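Putative TRAP PERIPLASMIC SOLUTE BINDING PROTEIN (Haemophilus influenzae, PDB 4PBQ) binds L-gulonate and probably delivers it, as a periplasmic solute-binding protein, to the membrane part of a TRAP transporter. Local coordinates at residues F161-N171 with M181-L190; F174-N182 with M298-Y306. All blocks are in the same frame, centred on the assembly; numbering follows the deposited sequence.

In the fold
Helix 172-180 ties the two contacts together: it connects the paired strands of interaction 1 in sequence, packs on one face of them and meets helix 292-312 in interaction 2. Interaction 1 is the larger and more polar, a ladder of backbone hydrogen bonds with Arg167 beside it binding the L-gulonate carboxylate; interaction 2 has no direct hydrogen bond and rests on methyl, methylene and selenium contacts, with one water at its margin. Both are partly buried, their centres about 12 Å apart. Met181 and Asn182 belong to both segment pairs, though only Met181 touches in both, and Ile183 N probably bonds to Ala178 O. One local unit thus meets both sugar acid and distant helix.

Interaction 1 (F161-N171 with M181-L190). With 2UF (L-gulonate), chain D.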
loop_
_atom_site.group_PDB
_atom_site.type_symbol
_atom_site.label_atom_id
_atom_site.label_comp_id
_atom_site.label_asym_id
_atom_site.label_seq_id
_atom_site.Cartn_x
_atom_site.Cartn_y
_atom_site.Cartn_z
ATOM N N PHE A 161 -22.166 -10.067 -0.363
ATOM C CA PHE A 161 -21.758 -8.694 -0.671
ATOM C C PHE A 161 -22.938 -7.750 -0.932
ATOM O O PHE A 161 -22.800 -6.522 -0.760
ATOM C CB PHE A 161 -20.880 -8.691 -1.914
ATOM C CG PHE A 161 -19.497 -9.230 -1.695
ATOM C CD1 PHE A 161 -18.822 -9.030 -0.496
ATOM C CD2 PHE A 161 -18.863 -9.936 -2.700
ATOM C CE1 PHE A 161 -17.545 -9.525 -0.322
ATOM C CE2 PHE A 161 -17.568 -10.415 -2.518
ATOM C CZ PHE A 161 -16.925 -10.211 -1.351
ATOM N N LYS A 162 -24.070 -8.288 -1.391
ATOM C CA LYS A 162 -25.215 -7.438 -1.728
ATOM C C LYS A 162 -25.703 -6.668 -0.492
ATOM O O LYS A 162 -25.960 -7.251 0.555
ATOM C CB LYS A 162 -26.344 -8.278 -2.341
ATOM C CG LYS A 162 -27.564 -7.474 -2.735
ATOM C CD LYS A 162 -28.625 -8.352 -3.398
ATOM C CE LYS A 162 -28.295 -8.612 -4.863
ATOM N NZ LYS A 162 -28.490 -7.396 -5.730
ATOM N N GLY A 163 -25.789 -5.349 -0.604
ATOM C CA GLY A 163 -26.192 -4.535 0.527
ATOM C C GLY A 163 -25.002 -4.071 1.376
ATOM O O GLY A 163 -25.153 -3.195 2.219
ATOM N N LEU A 164 -23.835 -4.668 1.166
ATOM C CA LEU A 164 -22.655 -4.324 1.963
ATOM C C LEU A 164 -22.161 -2.921 1.623
ATOM O O LEU A 164 -22.005 -2.599 0.448
ATOM C CB LEU A 164 -21.532 -5.327 1.717
ATOM C CG LEU A 164 -20.312 -5.129 2.620
ATOM C CD1 LEU A 164 -20.641 -5.412 4.088
ATOM C CD2 LEU A 164 -19.171 -6.008 2.124
ATOM N N ARG A 165 -21.914 -2.105 2.649
ATOM C CA ARG A 165 -21.364 -0.760 2.468
ATOM C C ARG A 165 -19.930 -0.756 2.955
ATOM O O ARG A 165 -19.663 -0.979 4.136
ATOM C CB ARG A 165 -22.202 0.260 3.236
ATOM C CG ARG A 165 -23.674 0.317 2.773
ATOM C CD ARG A 165 -24.583 0.984 3.787
ATOM N NE ARG A 165 -24.431 0.405 5.112
ATOM C CZ ARG A 165 -24.699 1.047 6.245
ATOM N NH1 ARG A 165 -25.182 2.283 6.222
ATOM N NH2 ARG A 165 -24.494 0.452 7.406
ATOM N N LEU A 166 -19.005 -0.529 2.036
ATOM C CA LEU A 166 -17.591 -0.638 2.384
ATOM C C LEU A 166 -16.891 0.665 2.097
ATOM O O LEU A 166 -17.009 1.204 0.992
ATOM C CB LEU A 166 -16.954 -1.752 1.563
ATOM C CG LEU A 166 -15.923 -2.654 2.222
ATOM C CD1 LEU A 166 -16.541 -3.411 3.410
ATOM C CD2 LEU A 166 -15.332 -3.635 1.212
ATOM N N ARG A 167 -16.157 1.190 3.076
ATOM C CA ARG A 167 -15.236 2.266 2.764
ATOM C C ARG A 167 -14.175 1.740 1.816
ATOM O O ARG A 167 -13.674 0.627 1.995
ATOM C CB ARG A 167 -14.563 2.814 4.013
ATOM C CG ARG A 167 -13.517 3.862 3.746
ATOM C CD ARG A 167 -12.129 3.288 3.632
ATOM N NE ARG A 167 -11.112 4.303 3.411
ATOM C CZ ARG A 167 -9.832 4.021 3.236
ATOM N NH1 ARG A 167 -9.418 2.748 3.266
ATOM N NH2 ARG A 167 -8.967 4.998 3.037
ATOM N N VAL A 168 -13.819 2.549 0.826
ATOM C CA VAL A 168 -12.647 2.281 -0.005
ATOM C C VAL A 168 -11.701 3.496 -0.002
ATOM O O VAL A 168 -12.095 4.605 0.368
ATOM C CB VAL A 168 -13.023 1.894 -1.463
ATOM C CG1 VAL A 168 -13.814 0.579 -1.474
ATOM C CG2 VAL A 168 -13.821 3.024 -2.128
ATOM N N PRO A 169 -10.459 3.287 -0.416
ATOM C CA PRO A 169 -9.529 4.440 -0.402
ATOM C C PRO A 169 -9.820 5.481 -1.480
ATOM O O PRO A 169 -10.768 5.334 -2.285
ATOM C CB PRO A 169 -8.161 3.811 -0.638
ATOM C CG PRO A 169 -8.400 2.387 -1.029
ATOM C CD PRO A 169 -9.779 2.001 -0.596
ATOM N N LEU A 170 -9.014 6.546 -1.457
ATOM C CA LEU A 170 -9.134 7.667 -2.380
ATOM C C LEU A 170 -8.527 7.348 -3.755
ATOM O O LEU A 170 -7.601 8.022 -4.225
ATOM C CB LEU A 170 -8.434 8.882 -1.770
ATOM C CG LEU A 170 -8.992 9.334 -0.410
ATOM C CD1 LEU A 170 -8.103 10.455 0.148
ATOM C CD2 LEU A 170 -10.420 9.803 -0.489
ATOM N N ASN A 171 -9.116 6.343 -4.403
ATOM C CA ASN A 171 -8.582 5.741 -5.606
ATOM C C ASN A 171 -9.719 5.002 -6.297
ATOM O O ASN A 171 -10.259 4.061 -5.752
ATOM C CB ASN A 171 -7.446 4.794 -5.233
ATOM C CG ASN A 171 -6.853 4.076 -6.434
ATOM O OD1 ASN A 171 -7.428 4.034 -7.516
ATOM N ND2 ASN A 171 -5.687 3.483 -6.221
HETATM N N MSE A 181 -17.809 -6.360 -7.296
HETATM C CA MSE A 181 -18.184 -7.332 -6.263
HETATM C C MSE A 181 -19.652 -7.198 -5.824
HETATM O O MSE A 181 -20.114 -7.959 -4.986
HETATM C CB MSE A 181 -17.293 -7.203 -5.025
HETATM C CG MSE A 181 -15.778 -7.411 -5.254
HETATM SE SE MSE A 181 -15.338 -9.142 -6.049
HETATM C CE MSE A 181 -14.652 -8.552 -7.769
ATOM N N ASN A 182 -20.376 -6.255 -6.425
ATOM C CA ASN A 182 -21.741 -5.883 -6.039
ATOM C C ASN A 182 -21.787 -5.286 -4.628
ATOM O O ASN A 182 -22.808 -5.372 -3.938
ATOM C CB ASN A 182 -22.709 -7.078 -6.175
ATOM C CG ASN A 182 -24.134 -6.637 -6.410
ATOM O OD1 ASN A 182 -24.380 -5.494 -6.793
ATOM N ND2 ASN A 182 -25.085 -7.546 -6.193
ATOM N N ILE A 183 -20.649 -4.724 -4.203
ATOM C CA ILE A 183 -20.540 -3.968 -2.958
ATOM C C ILE A 183 -20.849 -2.499 -3.223
ATOM O O ILE A 183 -20.544 -2.003 -4.301
ATOM C CB ILE A 183 -19.113 -4.096 -2.386
ATOM C CG1 ILE A 183 -18.814 -5.540 -1.961
ATOM C CG2 ILE A 183 -18.913 -3.137 -1.203
ATOM C CD1 ILE A 183 -17.331 -5.797 -1.662
ATOM N N ASN A 184 -21.441 -1.803 -2.238
ATOM C CA ASN A 184 -21.650 -0.344 -2.311
ATOM C C ASN A 184 -20.459 0.389 -1.673
ATOM O O ASN A 184 -20.362 0.426 -0.461
ATOM C CB ASN A 184 -22.924 0.069 -1.565
ATOM C CG ASN A 184 -24.173 -0.641 -2.092
ATOM O OD1 ASN A 184 -24.304 -0.871 -3.292
ATOM N ND2 ASN A 184 -25.092 -0.987 -1.194
ATOM N N PRO A 185 -19.561 0.949 -2.484
ATOM C CA PRO A 185 -18.377 1.626 -1.942
ATOM C C PRO A 185 -18.673 3.049 -1.533
ATOM O O PRO A 185 -19.544 3.693 -2.095
ATOM C CB PRO A 185 -17.427 1.626 -3.130
ATOM C CG PRO A 185 -18.364 1.802 -4.309
ATOM C CD PRO A 185 -19.560 0.972 -3.964
ATOM N N GLN A 186 -17.912 3.552 -0.575
ATOM C CA GLN A 186 -17.864 4.974 -0.298
ATOM C C GLN A 186 -16.406 5.339 -0.088
ATOM O O GLN A 186 -15.775 4.929 0.884
ATOM C CB GLN A 186 -18.683 5.401 0.932
ATOM C CG GLN A 186 -18.589 6.964 1.085
ATOM C CD GLN A 186 -19.648 7.619 1.993
ATOM O OE1 GLN A 186 -20.662 7.016 2.347
ATOM N NE2 GLN A 186 -19.395 8.868 2.372
ATOM N N SER A 187 -15.854 6.080 -1.022
ATOM C CA SER A 187 -14.443 6.471 -0.959
ATOM C C SER A 187 -14.264 7.558 0.088
ATOM O O SER A 187 -14.987 8.525 0.092
ATOM C CB SER A 187 -13.974 6.972 -2.338
ATOM O OG SER A 187 -12.641 7.456 -2.310
HETATM N N MSE A 188 -13.294 7.395 0.990
HETATM C CA MSE A 188 -13.018 8.426 1.982
HETATM C C MSE A 188 -11.598 8.245 2.513
HETATM O O MSE A 188 -11.039 7.154 2.426
HETATM C CB MSE A 188 -14.011 8.359 3.142
HETATM C CG MSE A 188 -13.973 7.105 3.917
HETATM SE SE MSE A 188 -15.408 6.932 5.275
HETATM C CE MSE A 188 -16.917 6.624 4.287
ATOM N N PRO A 189 -11.034 9.306 3.078
ATOM C CA PRO A 189 -9.716 9.153 3.711
ATOM C C PRO A 189 -9.723 8.151 4.832
ATOM O O PRO A 189 -10.713 7.953 5.542
ATOM C CB PRO A 189 -9.453 10.528 4.324
ATOM C CG PRO A 189 -10.411 11.458 3.707
ATOM C CD PRO A 189 -11.577 10.661 3.225
ATOM N N LEU A 190 -8.557 7.567 5.062
ATOM C CA LEU A 190 -8.422 6.551 6.067
ATOM C C LEU A 190 -8.796 7.083 7.440
ATOM O O LEU A 190 -9.331 6.348 8.266
ATOM C CB LEU A 190 -6.963 6.073 6.059
ATOM C CG LEU A 190 -6.568 4.970 7.029
ATOM C CD1 LEU A 190 -7.303 3.704 6.764
ATOM C CD2 LEU A 190 -5.068 4.765 6.947
HETATM O O6A 2UF D . -6.103 4.373 2.974
HETATM C C6 2UF D . -5.931 3.205 2.599
HETATM O O6B 2UF D . -6.748 2.280 2.721
HETATM C C5 2UF D . -4.558 2.873 1.976
HETATM O O5 2UF D . -4.276 1.512 2.216
HETATM C C4 2UF D . -4.563 3.144 0.455
HETATM O O4 2UF D . -4.727 4.551 0.213
HETATM C C3 2UF D . -3.251 2.627 -0.173
HETATM O O3 2UF D . -2.058 3.100 0.541
HETATM C C2 2UF D . -3.133 3.042 -1.649
HETATM O O2 2UF D . -2.100 2.230 -2.170
HETATM C C1 2UF D . -4.432 2.720 -2.451
HETATM O O1 2UF D . -4.161 2.990 -3.836
HETATM O O HOH W 1 -25.000 -4.053 -3.062
#
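Strands 165-168 and 184-187 run parallel with their axes 33° apart, joined by the alternating ladder Asn184 N to Leu164 O, Leu166 N to Asn184 O, Gln186 N to Leu166 O, Val168 N to Gln186 O and Met188 N to Val168 O. From within strand 165-168 the Arg167 side chain runs along to Met188, and its NE (3.0 Å) and NH2 (3.1 Å) both donate to Met188 O. Arg167 CG, anti to the backbone N (chi1 176°), comes within 3.3 Å of Met188 CG, and a bend at chi2 (-93°) then carries NE to Met188 O. That oxygen takes the NE/NH2 edge, fixing the rotation of the group, and the NH1/NH2 edge meets the L-gulonate carboxylate almost straight, Arg167 NH1 to O6B at 2.8 Å and Arg167 NH2 to O6A at 2.9 Å, while Leu190 CD1 lies over one face. Ser187 OG donates to Pro169 O at 2.8 Å from above the carbonyl plane, and Asn171 ND2 bonds to ligand O1. At the far end, Ile183 CD1 sits over one face of the Phe161 ring, 4.0 Å from its centroid. At the neighbouring turn a water joins Gly163 N, Asn182 O and Asn184 OD1. In this beta-alpha-beta unit Val168 and Pro185 pack on helix 172-180, Leu166 touches strand 136-151, and on the other face Arg165 bonds to Asp203 and Lys200 O.

Interaction 2 (F174-N182 with M298-Y306); sequences FVDWAKAMN and MVNASKVLY. With 2UF (L-gulonate), chain D.
Ala180 and Ala301 face each other where helices 172-180 and 292-312 come nearest, their CA atoms 6.0 Å apart; the short axes approach to 8.8 Å at 134°. The small side chains permit this closeness, and Ala301 CB lies 3.6 Å from Ala180 O. The tight, inner part of the contact gathers round selenomethionine Met181. Met181 bends at chi2 (-57°) and again at chi3, which brings Met181 CE to 3.6 Å from Ala301 CB and 3.4 Å from Met298 O, while SE lies beside Met298 CG. Met181 CG also lies over one face of the Trp177 ring. Leu305 lays both methyls on Asp176 and Trp177, CD1 against Trp177 CA and CB at the indole edge, CD2 3.7 Å from Asp176 O. The outer side is looser. Val304, an exposed residue, touches Ala180 CB through CG1 alone at 3.7 Å, and a water donates to both Ala180 O and Ala301 O, joining two acceptors that could not bond each other. Within helix 292-312, Ser302 OG turns back to Val299 O at 2.7 Å, just before the kink at residues 304 and 305. This is apolar helix-helix packing on the outside of a beta-alpha-beta unit in a solute-binding protein fold; Phe174, whose side chain points away from helix 292-312, belongs to the L-gulonate pocket, its CE1 near O1 of the ligand.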
loop_
_atom_site.group_PDB
_atom_site.type_symbol
_atom_site.label_atom_id
_atom_site.label_comp_id
_atom_site.label_asym_id
_atom_site.label_seq_id
_atom_site.Cartn_x
_atom_site.Cartn_y
_atom_site.Cartn_z
ATOM N N PHE A 174 -10.492 1.177 -6.573
ATOM C CA PHE A 174 -11.081 0.445 -5.480
ATOM C C PHE A 174 -12.595 0.633 -5.465
ATOM O O PHE A 174 -13.340 -0.285 -5.079
ATOM C CB PHE A 174 -10.471 0.908 -4.151
ATOM C CG PHE A 174 -9.073 0.421 -3.934
ATOM C CD1 PHE A 174 -7.982 1.022 -4.579
ATOM C CD2 PHE A 174 -8.841 -0.637 -3.078
ATOM C CE1 PHE A 174 -6.690 0.564 -4.360
ATOM C CE2 PHE A 174 -7.543 -1.089 -2.848
ATOM C CZ PHE A 174 -6.478 -0.504 -3.503
ATOM N N VAL A 175 -13.044 1.812 -5.897
ATOM C CA VAL A 175 -14.462 2.035 -6.109
ATOM C C VAL A 175 -14.951 1.034 -7.158
ATOM O O VAL A 175 -15.974 0.375 -6.971
ATOM C CB VAL A 175 -14.788 3.484 -6.543
ATOM C CG1 VAL A 175 -16.283 3.649 -6.719
ATOM C CG2 VAL A 175 -14.275 4.505 -5.519
ATOM N N ASP A 176 -14.261 0.957 -8.292
ATOM C CA ASP A 176 -14.651 0.021 -9.359
ATOM C C ASP A 176 -14.585 -1.451 -8.931
ATOM O O ASP A 176 -15.474 -2.252 -9.259
ATOM C CB ASP A 176 -13.798 0.265 -10.600
ATOM C CG ASP A 176 -14.042 1.625 -11.227
ATOM O OD1 ASP A 176 -15.100 2.266 -10.971
ATOM O OD2 ASP A 176 -13.170 2.036 -12.011
ATOM N N TRP A 177 -13.535 -1.805 -8.194
ATOM C CA TRP A 177 -13.406 -3.150 -7.649
ATOM C C TRP A 177 -14.636 -3.493 -6.802
ATOM O O TRP A 177 -15.260 -4.550 -6.963
ATOM C CB TRP A 177 -12.106 -3.284 -6.824
ATOM C CG TRP A 177 -12.133 -4.494 -5.947
ATOM C CD1 TRP A 177 -11.839 -5.774 -6.311
ATOM C CD2 TRP A 177 -12.519 -4.548 -4.566
ATOM N NE1 TRP A 177 -12.030 -6.629 -5.259
ATOM C CE2 TRP A 177 -12.444 -5.899 -4.168
ATOM C CE3 TRP A 177 -12.941 -3.587 -3.636
ATOM C CZ2 TRP A 177 -12.773 -6.319 -2.880
ATOM C CZ3 TRP A 177 -13.259 -4.005 -2.343
ATOM C CH2 TRP A 177 -13.161 -5.356 -1.979
ATOM N N ALA A 178 -15.018 -2.579 -5.917
ATOM C CA ALA A 178 -16.129 -2.839 -5.024
ATOM C C ALA A 178 -17.418 -3.020 -5.816
ATOM O O ALA A 178 -18.176 -3.930 -5.546
ATOM C CB ALA A 178 -16.281 -1.740 -4.002
ATOM N N LYS A 179 -17.628 -2.187 -6.816
ATOM C CA LYS A 179 -18.838 -2.324 -7.632
ATOM C C LYS A 179 -18.857 -3.638 -8.414
ATOM O O LYS A 179 -19.920 -4.226 -8.656
ATOM C CB LYS A 179 -18.990 -1.116 -8.564
ATOM C CG LYS A 179 -19.211 0.205 -7.773
ATOM C CD LYS A 179 -19.301 1.415 -8.660
ATOM C CE LYS A 179 -20.653 1.435 -9.360
ATOM N NZ LYS A 179 -21.000 2.794 -9.796
ATOM N N ALA A 180 -17.692 -4.112 -8.832
ATOM C CA ALA A 180 -17.618 -5.401 -9.526
ATOM C C ALA A 180 -17.983 -6.570 -8.602
ATOM O O ALA A 180 -18.396 -7.640 -9.074
ATOM C CB ALA A 180 -16.213 -5.613 -10.128
HETATM N N MSE A 181 -17.809 -6.360 -7.296
HETATM C CA MSE A 181 -18.184 -7.332 -6.263
HETATM C C MSE A 181 -19.652 -7.198 -5.824
HETATM O O MSE A 181 -20.114 -7.959 -4.986
HETATM C CB MSE A 181 -17.293 -7.203 -5.025
HETATM C CG MSE A 181 -15.778 -7.411 -5.254
HETATM SE SE MSE A 181 -15.338 -9.142 -6.049
HETATM C CE MSE A 181 -14.652 -8.552 -7.769
ATOM N N ASN A 182 -20.376 -6.255 -6.425
ATOM C CA ASN A 182 -21.741 -5.883 -6.039
ATOM C C ASN A 182 -21.787 -5.286 -4.628
ATOM O O ASN A 182 -22.808 -5.372 -3.938
ATOM C CB ASN A 182 -22.709 -7.078 -6.175
ATOM C CG ASN A 182 -24.134 -6.637 -6.410
ATOM O OD1 ASN A 182 -24.380 -5.494 -6.793
ATOM N ND2 ASN A 182 -25.085 -7.546 -6.193
HETATM N N MSE A 298 -15.124 -14.368 -6.737
HETATM C CA MSE A 298 -14.487 -13.047 -6.624
HETATM C C MSE A 298 -13.501 -12.820 -7.783
HETATM O O MSE A 298 -13.442 -11.721 -8.382
HETATM C CB MSE A 298 -13.777 -12.911 -5.277
HETATM C CG MSE A 298 -14.722 -12.731 -4.100
HETATM SE SE MSE A 298 -13.760 -12.209 -2.480
HETATM C CE MSE A 298 -13.269 -13.954 -1.828
ATOM N N VAL A 299 -12.723 -13.851 -8.092
ATOM C CA VAL A 299 -11.774 -13.756 -9.172
ATOM C C VAL A 299 -12.494 -13.516 -10.489
ATOM O O VAL A 299 -12.135 -12.621 -11.250
ATOM C CB VAL A 299 -10.869 -14.989 -9.243
ATOM C CG1 VAL A 299 -10.012 -14.940 -10.493
ATOM C CG2 VAL A 299 -9.986 -15.051 -7.990
ATOM N N ASN A 300 -13.531 -14.302 -10.758
ATOM C CA ASN A 300 -14.253 -14.152 -12.006
ATOM C C ASN A 300 -14.881 -12.767 -12.107
ATOM O O ASN A 300 -14.864 -12.143 -13.174
ATOM C CB ASN A 300 -15.315 -15.248 -12.133
ATOM C CG ASN A 300 -14.712 -16.603 -12.420
ATOM O OD1 ASN A 300 -13.582 -16.695 -12.899
ATOM N ND2 ASN A 300 -15.462 -17.667 -12.138
ATOM N N ALA A 301 -15.423 -12.284 -10.992
ATOM C CA ALA A 301 -16.086 -10.977 -10.972
ATOM C C ALA A 301 -15.093 -9.838 -11.259
ATOM O O ALA A 301 -15.474 -8.797 -11.778
ATOM C CB ALA A 301 -16.766 -10.750 -9.620
ATOM N N SER A 302 -13.830 -10.041 -10.910
ATOM C CA SER A 302 -12.825 -8.994 -11.090
ATOM C C SER A 302 -12.399 -8.824 -12.548
ATOM O O SER A 302 -11.799 -7.822 -12.885
ATOM C CB SER A 302 -11.590 -9.248 -10.210
ATOM O OG SER A 302 -10.812 -10.319 -10.695
ATOM N N LYS A 303 -12.711 -9.791 -13.408
ATOM C CA LYS A 303 -12.235 -9.746 -14.781
ATOM C C LYS A 303 -12.756 -8.507 -15.512
ATOM O O LYS A 303 -12.094 -7.973 -16.390
ATOM C CB LYS A 303 -12.634 -11.020 -15.512
ATOM C CG LYS A 303 -12.365 -11.017 -16.993
ATOM C CD LYS A 303 -10.932 -11.325 -17.312
ATOM C CE LYS A 303 -10.849 -12.150 -18.581
ATOM N NZ LYS A 303 -11.688 -11.577 -19.674
ATOM N N VAL A 304 -13.940 -8.038 -15.143
ATOM C CA VAL A 304 -14.500 -6.853 -15.790
ATOM C C VAL A 304 -13.535 -5.655 -15.668
ATOM O O VAL A 304 -13.476 -4.799 -16.555
ATOM C CB VAL A 304 -15.876 -6.508 -15.187
ATOM C CG1 VAL A 304 -15.707 -5.947 -13.775
ATOM C CG2 VAL A 304 -16.640 -5.540 -16.076
ATOM N N LEU A 305 -12.748 -5.612 -14.597
ATOM C CA LEU A 305 -11.815 -4.505 -14.395
ATOM C C LEU A 305 -10.730 -4.551 -15.459
ATOM O O LEU A 305 -10.376 -3.523 -16.035
ATOM C CB LEU A 305 -11.191 -4.540 -13.006
ATOM C CG LEU A 305 -12.181 -4.542 -11.838
ATOM C CD1 LEU A 305 -11.432 -4.850 -10.561
ATOM C CD2 LEU A 305 -12.880 -3.216 -11.755
ATOM N N TYR A 306 -10.219 -5.755 -15.718
ATOM C CA TYR A 306 -9.173 -5.964 -16.699
ATOM C C TYR A 306 -9.681 -5.735 -18.098
ATOM O O TYR A 306 -8.977 -5.156 -18.933
ATOM C CB TYR A 306 -8.603 -7.374 -16.574
ATOM C CG TYR A 306 -7.651 -7.535 -15.414
ATOM C CD1 TYR A 306 -8.115 -7.867 -14.139
ATOM C CD2 TYR A 306 -6.295 -7.363 -15.594
ATOM C CE1 TYR A 306 -7.214 -8.005 -13.062
ATOM C CE2 TYR A 306 -5.414 -7.479 -14.551
ATOM C CZ TYR A 306 -5.872 -7.805 -13.285
ATOM O OH TYR A 306 -4.920 -7.932 -12.291
HETATM O O6A 2UF D . -6.103 4.373 2.974
HETATM C C6 2UF D . -5.931 3.205 2.599
HETATM O O6B 2UF D . -6.748 2.280 2.721
HETATM C C5 2UF D . -4.558 2.873 1.976
HETATM O O5 2UF D . -4.276 1.512 2.216
HETATM C C4 2UF D . -4.563 3.144 0.455
HETATM O O4 2UF D . -4.727 4.551 0.213
HETATM C C3 2UF D . -3.251 2.627 -0.173
HETATM O O3 2UF D . -2.058 3.100 0.541
HETATM C C2 2UF D . -3.133 3.042 -1.649
HETATM O O2 2UF D . -2.100 2.230 -2.170
HETATM C C1 2UF D . -4.432 2.720 -2.451
HETATM O O1 2UF D . -4.161 2.990 -3.836
HETATM O O HOH W 2 -18.108 -8.275 -12.145
#